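Local coordinates for protein glycerate dehydrogenase (PDB 6P2I) that reduces acyclic imino acids asymmetrically with NADPH and binds D-arginine, at residues T227-L232 and L252-Y257; I196-P201 and N231-Q236. One frame throughout, in Å; residues are numbered along the deposited sequence. Where two conformers were deposited one is given.

Contact 1: T227-L232 and L252-Y257; sequences TCRGNL and LDDLTY. With NAP (NADP nicotinamide-adenine-dinucleotide phosphate), chain C.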
# COMPACT_ATOMS: atom_id res chain seq x y z
N THR A 227 0.95 12.89 5.74
CA THR A 227 -0.48 12.92 6.05
C THR A 227 -0.84 14.09 6.95
O THR A 227 -1.96 14.12 7.48
CB THR A 227 -0.92 11.61 6.72
OG1 THR A 227 -0.13 11.37 7.89
CG2 THR A 227 -0.72 10.42 5.78
N CYS A 228 0.08 15.03 7.16
CA CYS A 228 -0.20 16.22 7.95
C CYS A 228 -0.25 17.45 7.03
O CYS A 228 -0.31 17.33 5.81
CB CYS A 228 0.86 16.37 9.05
SG CYS A 228 0.79 15.06 10.29
N ARG A 229 -0.25 18.63 7.64
CA ARG A 229 -0.38 19.86 6.87
C ARG A 229 0.77 20.01 5.88
O ARG A 229 1.91 19.65 6.18
CB ARG A 229 -0.42 21.07 7.81
CG ARG A 229 -1.75 21.26 8.52
CD ARG A 229 -2.80 21.84 7.57
NE ARG A 229 -3.76 22.68 8.27
CZ ARG A 229 -4.59 23.52 7.66
NH1 ARG A 229 -5.44 24.25 8.37
NH2 ARG A 229 -4.58 23.61 6.34
N GLY A 230 0.45 20.54 4.70
CA GLY A 230 1.50 20.83 3.73
C GLY A 230 2.48 21.88 4.23
O GLY A 230 3.66 21.86 3.86
N ASN A 231 2.00 22.79 5.08
CA ASN A 231 2.79 23.88 5.64
C ASN A 231 3.92 23.42 6.54
O ASN A 231 4.75 24.25 6.94
CB ASN A 231 1.86 24.81 6.42
CG ASN A 231 0.53 25.00 5.72
OD1 ASN A 231 -0.34 24.12 5.74
ND2 ASN A 231 0.38 26.15 5.07
N LEU A 232 3.97 22.14 6.90
CA LEU A 232 5.08 21.62 7.69
C LEU A 232 6.37 21.56 6.89
O LEU A 232 7.45 21.44 7.47
CB LEU A 232 4.76 20.22 8.22
CG LEU A 232 3.57 20.12 9.17
CD1 LEU A 232 3.29 18.69 9.49
CD2 LEU A 232 3.86 20.89 10.46
N LEU A 252 1.60 12.51 -0.67
CA LEU A 252 1.16 13.71 0.02
C LEU A 252 -0.35 13.77 0.10
O LEU A 252 -1.03 13.84 -0.94
CB LEU A 252 1.72 14.95 -0.67
CG LEU A 252 3.22 14.94 -0.95
CD1 LEU A 252 3.61 16.13 -1.80
CD2 LEU A 252 4.02 14.92 0.37
N ASP A 253 -0.88 13.78 1.32
CA ASP A 253 -2.31 13.89 1.57
C ASP A 253 -2.75 15.34 1.74
O ASP A 253 -3.94 15.59 1.91
CB ASP A 253 -2.70 13.07 2.81
CG ASP A 253 -4.22 12.85 2.95
OD1 ASP A 253 -4.87 12.43 1.98
OD2 ASP A 253 -4.76 13.12 4.04
N ASP A 254 -1.81 16.29 1.70
CA ASP A 254 -2.13 17.71 1.74
C ASP A 254 -1.05 18.47 0.98
O ASP A 254 0.10 18.04 0.92
CB ASP A 254 -2.22 18.23 3.19
CG ASP A 254 -2.84 19.62 3.27
OD1 ASP A 254 -3.96 19.83 2.76
OD2 ASP A 254 -2.21 20.53 3.87
N LEU A 255 -1.44 19.59 0.38
CA LEU A 255 -0.52 20.57 -0.18
C LEU A 255 -0.94 21.93 0.35
O LEU A 255 -2.09 22.13 0.74
CB LEU A 255 -0.53 20.60 -1.71
CG LEU A 255 -0.25 19.31 -2.47
CD1 LEU A 255 -0.45 19.61 -3.94
CD2 LEU A 255 1.16 18.85 -2.22
N THR A 256 -0.00 22.89 0.34
CA THR A 256 -0.37 24.23 0.83
C THR A 256 -1.41 24.88 -0.07
O THR A 256 -2.19 25.72 0.40
CB THR A 256 0.87 25.13 0.96
OG1 THR A 256 1.40 25.43 -0.33
CG2 THR A 256 1.93 24.47 1.82
N TYR A 257 -1.43 24.53 -1.35
CA TYR A 257 -2.48 24.91 -2.28
C TYR A 257 -2.44 23.92 -3.44
O TYR A 257 -1.45 23.21 -3.62
CB TYR A 257 -2.31 26.35 -2.78
CG TYR A 257 -1.11 26.57 -3.68
CD1 TYR A 257 0.17 26.71 -3.14
CD2 TYR A 257 -1.24 26.62 -5.06
CE1 TYR A 257 1.27 26.91 -3.95
CE2 TYR A 257 -0.14 26.83 -5.88
CZ TYR A 257 1.11 26.96 -5.32
OH TYR A 257 2.20 27.16 -6.13
PA NAP C . -0.44 13.59 18.87
O1A NAP C . -0.64 14.91 19.58
O2A NAP C . -0.88 12.32 19.53
O5B NAP C . 1.12 13.45 18.54
C5B NAP C . 1.88 14.56 18.08
C4B NAP C . 3.34 14.13 18.08
O4B NAP C . 4.10 15.21 17.53
C3B NAP C . 3.88 13.90 19.49
O3B NAP C . 4.94 12.92 19.44
C2B NAP C . 4.50 15.23 19.86
O2B NAP C . 5.52 15.12 20.83
C1B NAP C . 5.08 15.60 18.50
N9A NAP C . 5.39 17.04 18.43
C8A NAP C . 4.58 18.07 18.74
N7A NAP C . 5.23 19.24 18.57
C5A NAP C . 6.48 18.95 18.18
C6A NAP C . 7.69 19.72 17.83
N6A NAP C . 7.68 21.07 17.88
N1A NAP C . 8.78 19.03 17.46
C2A NAP C . 8.81 17.68 17.40
N3A NAP C . 7.75 16.90 17.70
C4A NAP C . 6.58 17.49 18.09
O3 NAP C . -1.09 13.80 17.41
PN NAP C . -1.69 12.67 16.43
O1N NAP C . -3.03 12.20 16.93
O2N NAP C . -0.63 11.63 16.15
O5D NAP C . -1.96 13.56 15.12
C5D NAP C . -0.87 14.22 14.46
C4D NAP C . -1.38 15.08 13.31
O4D NAP C . -1.95 14.24 12.32
C3D NAP C . -2.53 16.01 13.68
O3D NAP C . -2.09 17.22 14.30
C2D NAP C . -3.20 16.24 12.33
O2D NAP C . -2.71 17.45 11.76
C1D NAP C . -2.80 15.03 11.49
N1N NAP C . -3.99 14.26 11.09
C2N NAP C . -4.21 14.03 9.78
C3N NAP C . -5.34 13.32 9.36
C7N NAP C . -5.59 13.10 7.89
O7N NAP C . -6.70 12.77 7.52
N7N NAP C . -4.61 13.33 7.00
C4N NAP C . -6.23 12.85 10.32
C5N NAP C . -5.99 13.11 11.67
C6N NAP C . -4.84 13.81 12.03
P2B NAP C . 5.24 15.13 22.42
O1X NAP C . 4.44 16.38 22.69
O2X NAP C . 4.45 13.87 22.69
O3X NAP C . 6.63 15.09 23.01
O HOH W 1 -3.20 15.73 5.18
O HOH W 2 -2.71 23.20 4.21
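The carboxylate of D254 meets G230 N near its own plane, on the outer side of OD2, while CA and CD of R229 approach OD2 from one side, tilted out of that plane; R229 CD is 4.0 Å from D254 OD2. The two segments are neighbouring loops that follow adjacent parallel strands of a Rossmann-type sheet. The anti lone pair of D254 OD2 takes the N-H of G230 at 2.8 Å, nearly straight at 161°. Glycine suits this place because the backbone of L255 and T256 passes on the side where a side chain would stand, while the methyl CG2 of T256 fills in beside G230 C. T256 sends its hydroxyl elsewhere, to E235. The guanidinium of R229, in one of its two conformers, is turned 64° from the D254 carboxylate and does not touch it. Water 2 lies between them, accepting from R229 NH2 and within bonding distance of D254 OD2 and N231 OD1, while R229 NE forms a salt bridge with D77. R229 is also among the residues around bound D-arginine.

Nearer the cofactor, a second carboxylate works on another flat group, the nicotinamide carboxamide. D253 has CG swung opposite the backbone N (chi1 -166°), which carries the carboxylate to the amide, and T272 holds its other oxygen, OD1. An acidic acceptor suits a group offering two N-H bonds: NAP N7N donates to D253 OD2 at 3.0 Å and to the backbone T227 O at 2.8 Å, a pair that fixes the carboxamide's rotation.

Contact 2: I196-P201 and N231-Q236; sequences ISLHIP and NLIDEQ. With NAP (NADP nicotinamide-adenine-dinucleotide phosphate), chain C.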
# COMPACT_ATOMS: atom_id res chain seq x y z
N ILE A 196 10.37 8.57 5.35
CA ILE A 196 10.11 9.59 6.36
C ILE A 196 8.62 9.87 6.34
O ILE A 196 8.05 10.07 5.26
CB ILE A 196 10.90 10.88 6.08
CG1 ILE A 196 12.40 10.61 6.13
CG2 ILE A 196 10.50 11.99 7.07
CD1 ILE A 196 13.26 11.62 5.39
N SER A 197 7.99 9.88 7.51
CA SER A 197 6.56 10.16 7.61
C SER A 197 6.30 11.18 8.71
O SER A 197 6.80 11.03 9.83
CB SER A 197 5.76 8.87 7.86
OG SER A 197 4.38 9.08 7.70
N LEU A 198 5.49 12.20 8.40
CA LEU A 198 5.18 13.27 9.35
C LEU A 198 3.91 12.94 10.13
O LEU A 198 2.90 12.56 9.53
CB LEU A 198 5.02 14.61 8.62
CG LEU A 198 6.33 15.27 8.16
CD1 LEU A 198 6.10 16.14 6.93
CD2 LEU A 198 6.93 16.09 9.29
N HIS A 199 3.96 13.12 11.45
CA HIS A 199 2.82 12.86 12.33
C HIS A 199 2.84 13.87 13.47
O HIS A 199 2.90 13.53 14.65
CB HIS A 199 2.86 11.42 12.82
CG HIS A 199 2.76 10.44 11.70
ND1 HIS A 199 1.59 10.27 10.98
CD2 HIS A 199 3.69 9.65 11.11
CE1 HIS A 199 1.80 9.38 10.02
NE2 HIS A 199 3.06 8.99 10.08
N ILE A 200 2.77 15.15 13.10
CA ILE A 200 3.02 16.25 14.02
C ILE A 200 1.98 17.34 13.78
O ILE A 200 1.58 17.56 12.62
CB ILE A 200 4.47 16.75 13.85
CG1 ILE A 200 4.88 17.73 14.94
CG2 ILE A 200 4.69 17.33 12.46
CD1 ILE A 200 6.30 18.19 14.78
N PRO A 201 1.49 18.00 14.82
CA PRO A 201 0.54 19.10 14.61
C PRO A 201 1.23 20.29 13.99
O PRO A 201 2.43 20.51 14.15
CB PRO A 201 0.06 19.42 16.03
CG PRO A 201 1.22 19.06 16.89
CD PRO A 201 1.78 17.80 16.25
N ASN A 231 2.00 22.79 5.08
CA ASN A 231 2.79 23.88 5.64
C ASN A 231 3.92 23.42 6.54
O ASN A 231 4.75 24.25 6.94
CB ASN A 231 1.86 24.81 6.42
CG ASN A 231 0.53 25.00 5.72
OD1 ASN A 231 -0.34 24.12 5.74
ND2 ASN A 231 0.38 26.15 5.07
N LEU A 232 3.97 22.14 6.90
CA LEU A 232 5.08 21.62 7.69
C LEU A 232 6.37 21.56 6.89
O LEU A 232 7.45 21.44 7.47
CB LEU A 232 4.76 20.22 8.22
CG LEU A 232 3.57 20.12 9.17
CD1 LEU A 232 3.29 18.69 9.49
CD2 LEU A 232 3.86 20.89 10.46
N ILE A 233 6.27 21.62 5.56
CA ILE A 233 7.41 21.45 4.66
C ILE A 233 7.64 22.75 3.91
O ILE A 233 6.69 23.46 3.58
CB ILE A 233 7.15 20.30 3.66
CG1 ILE A 233 6.70 19.04 4.39
CG2 ILE A 233 8.39 20.05 2.80
CD1 ILE A 233 6.35 17.88 3.46
N ASP A 234 8.92 23.07 3.66
CA ASP A 234 9.23 24.06 2.63
C ASP A 234 8.81 23.47 1.29
O ASP A 234 9.57 22.74 0.65
CB ASP A 234 10.72 24.41 2.64
CG ASP A 234 11.08 25.53 1.68
OD1 ASP A 234 10.44 25.68 0.61
OD2 ASP A 234 12.04 26.28 1.99
N GLU A 235 7.58 23.77 0.87
CA GLU A 235 7.00 23.07 -0.27
C GLU A 235 7.71 23.40 -1.57
O GLU A 235 7.82 22.53 -2.45
CB GLU A 235 5.52 23.40 -0.38
CG GLU A 235 4.74 22.42 -1.23
CD GLU A 235 3.27 22.73 -1.22
OE1 GLU A 235 2.54 22.05 -0.47
OE2 GLU A 235 2.86 23.68 -1.94
N GLN A 236 8.20 24.63 -1.71
CA GLN A 236 8.99 24.98 -2.89
C GLN A 236 10.28 24.18 -2.93
O GLN A 236 10.69 23.71 -4.00
CB GLN A 236 9.29 26.48 -2.90
CG GLN A 236 8.10 27.34 -3.29
CD GLN A 236 8.48 28.77 -3.57
OE1 GLN A 236 9.31 29.35 -2.86
NE2 GLN A 236 7.89 29.35 -4.61
PA NAP C . -0.44 13.59 18.87
O1A NAP C . -0.64 14.91 19.58
O2A NAP C . -0.88 12.32 19.53
O5B NAP C . 1.12 13.45 18.54
C5B NAP C . 1.88 14.56 18.08
C4B NAP C . 3.34 14.13 18.08
O4B NAP C . 4.10 15.21 17.53
C3B NAP C . 3.88 13.90 19.49
O3B NAP C . 4.94 12.92 19.44
C2B NAP C . 4.50 15.23 19.86
O2B NAP C . 5.52 15.12 20.83
C1B NAP C . 5.08 15.60 18.50
N9A NAP C . 5.39 17.04 18.43
C8A NAP C . 4.58 18.07 18.74
N7A NAP C . 5.23 19.24 18.57
C5A NAP C . 6.48 18.95 18.18
C6A NAP C . 7.69 19.72 17.83
N6A NAP C . 7.68 21.07 17.88
N1A NAP C . 8.78 19.03 17.46
C2A NAP C . 8.81 17.68 17.40
N3A NAP C . 7.75 16.90 17.70
C4A NAP C . 6.58 17.49 18.09
O3 NAP C . -1.09 13.80 17.41
PN NAP C . -1.69 12.67 16.43
O1N NAP C . -3.03 12.20 16.93
O2N NAP C . -0.63 11.63 16.15
O5D NAP C . -1.96 13.56 15.12
C5D NAP C . -0.87 14.22 14.46
C4D NAP C . -1.38 15.08 13.31
O4D NAP C . -1.95 14.24 12.32
C3D NAP C . -2.53 16.01 13.68
O3D NAP C . -2.09 17.22 14.30
C2D NAP C . -3.20 16.24 12.33
O2D NAP C . -2.71 17.45 11.76
C1D NAP C . -2.80 15.03 11.49
N1N NAP C . -3.99 14.26 11.09
C2N NAP C . -4.21 14.03 9.78
C3N NAP C . -5.34 13.32 9.36
C7N NAP C . -5.59 13.10 7.89
O7N NAP C . -6.70 12.77 7.52
N7N NAP C . -4.61 13.33 7.00
C4N NAP C . -6.23 12.85 10.32
C5N NAP C . -5.99 13.11 11.67
C6N NAP C . -4.84 13.81 12.03
P2B NAP C . 5.24 15.13 22.42
O1X NAP C . 4.44 16.38 22.69
O2X NAP C . 4.45 13.87 22.69
O3X NAP C . 6.63 15.09 23.01
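I200 and L232 form the tight part of this contact, with L232 CD1 pressed to I200 CG2 at 3.6 Å and the two side chains crossing at a slant. The setting is the nucleotide-binding edge of a Rossmann-type domain, where the end of strand 195-198 and the loop after it pass beside the short 3-10 turn leading to helix 235-243. A beta-branched residue suits position 200 because its two branches serve different neighbours. With CG1 anti to the backbone N (chi1 -170°) and the chain extended beyond it, CD1 reaches the face of the cofactor's adenine, 3.4 Å from NAP C4A, while CG2 turns back to meet the leucine. P201 continues the cofactor wall to the nicotinamide ribose, where P201 CA lies 3.2 Å from NAP O3D.

Next along the strand, L198 CD1 meets I233 CD1 at 3.9 Å. I233 does not aim its first bond at the strand, and its CG1-CD1 arm makes the approach. Between these two pairs the fit is slacker, since L198 CD2 and L232 CD1 come only to 4.5 Å, and L198 is itself modelled in two conformers. L232 CD2 skirts the carbonyl P201 O, whose hydrogen bond goes to the hydroxyl of T206.

Toward solvent the chemistry changes. D234 is the N-cap of helix 235-243, its OD1 accepting from A237 N, a role well suited to a short acidic side chain. Q236 is exposed on the first turn, and neither reaches the strand. The buried meeting is thus made by aliphatic branches without a hydrogen bond across it, which suggests that shape and hydrophobic burial, rather than directed polar bonds, probably set I200 against the adenine.

In the fold
Contacts 1 and 2 lie side by side, their centres about 7 Å apart, and share N231 and L232. In chain order come 196-201, then the continuous run 227-236, then 252-257. These follow or include the ends of strands 195-198, 223-226 and 249-252, which are neighbours in the seven-stranded parallel sheet of the NAD-binding domain. The run 227-236 is therefore central, flanked by the other two loops. Contact 1 serves the nicotinamide end of the cofactor; contact 2 runs from the adenine to the nicotinamide ribose, where it meets contact 1, with C228 SG packing on L198 O, 3.4 Å away. Together they form cofactor wall that probably helps to hold NADPH beside the D-arginine pocket, to which R229 belongs.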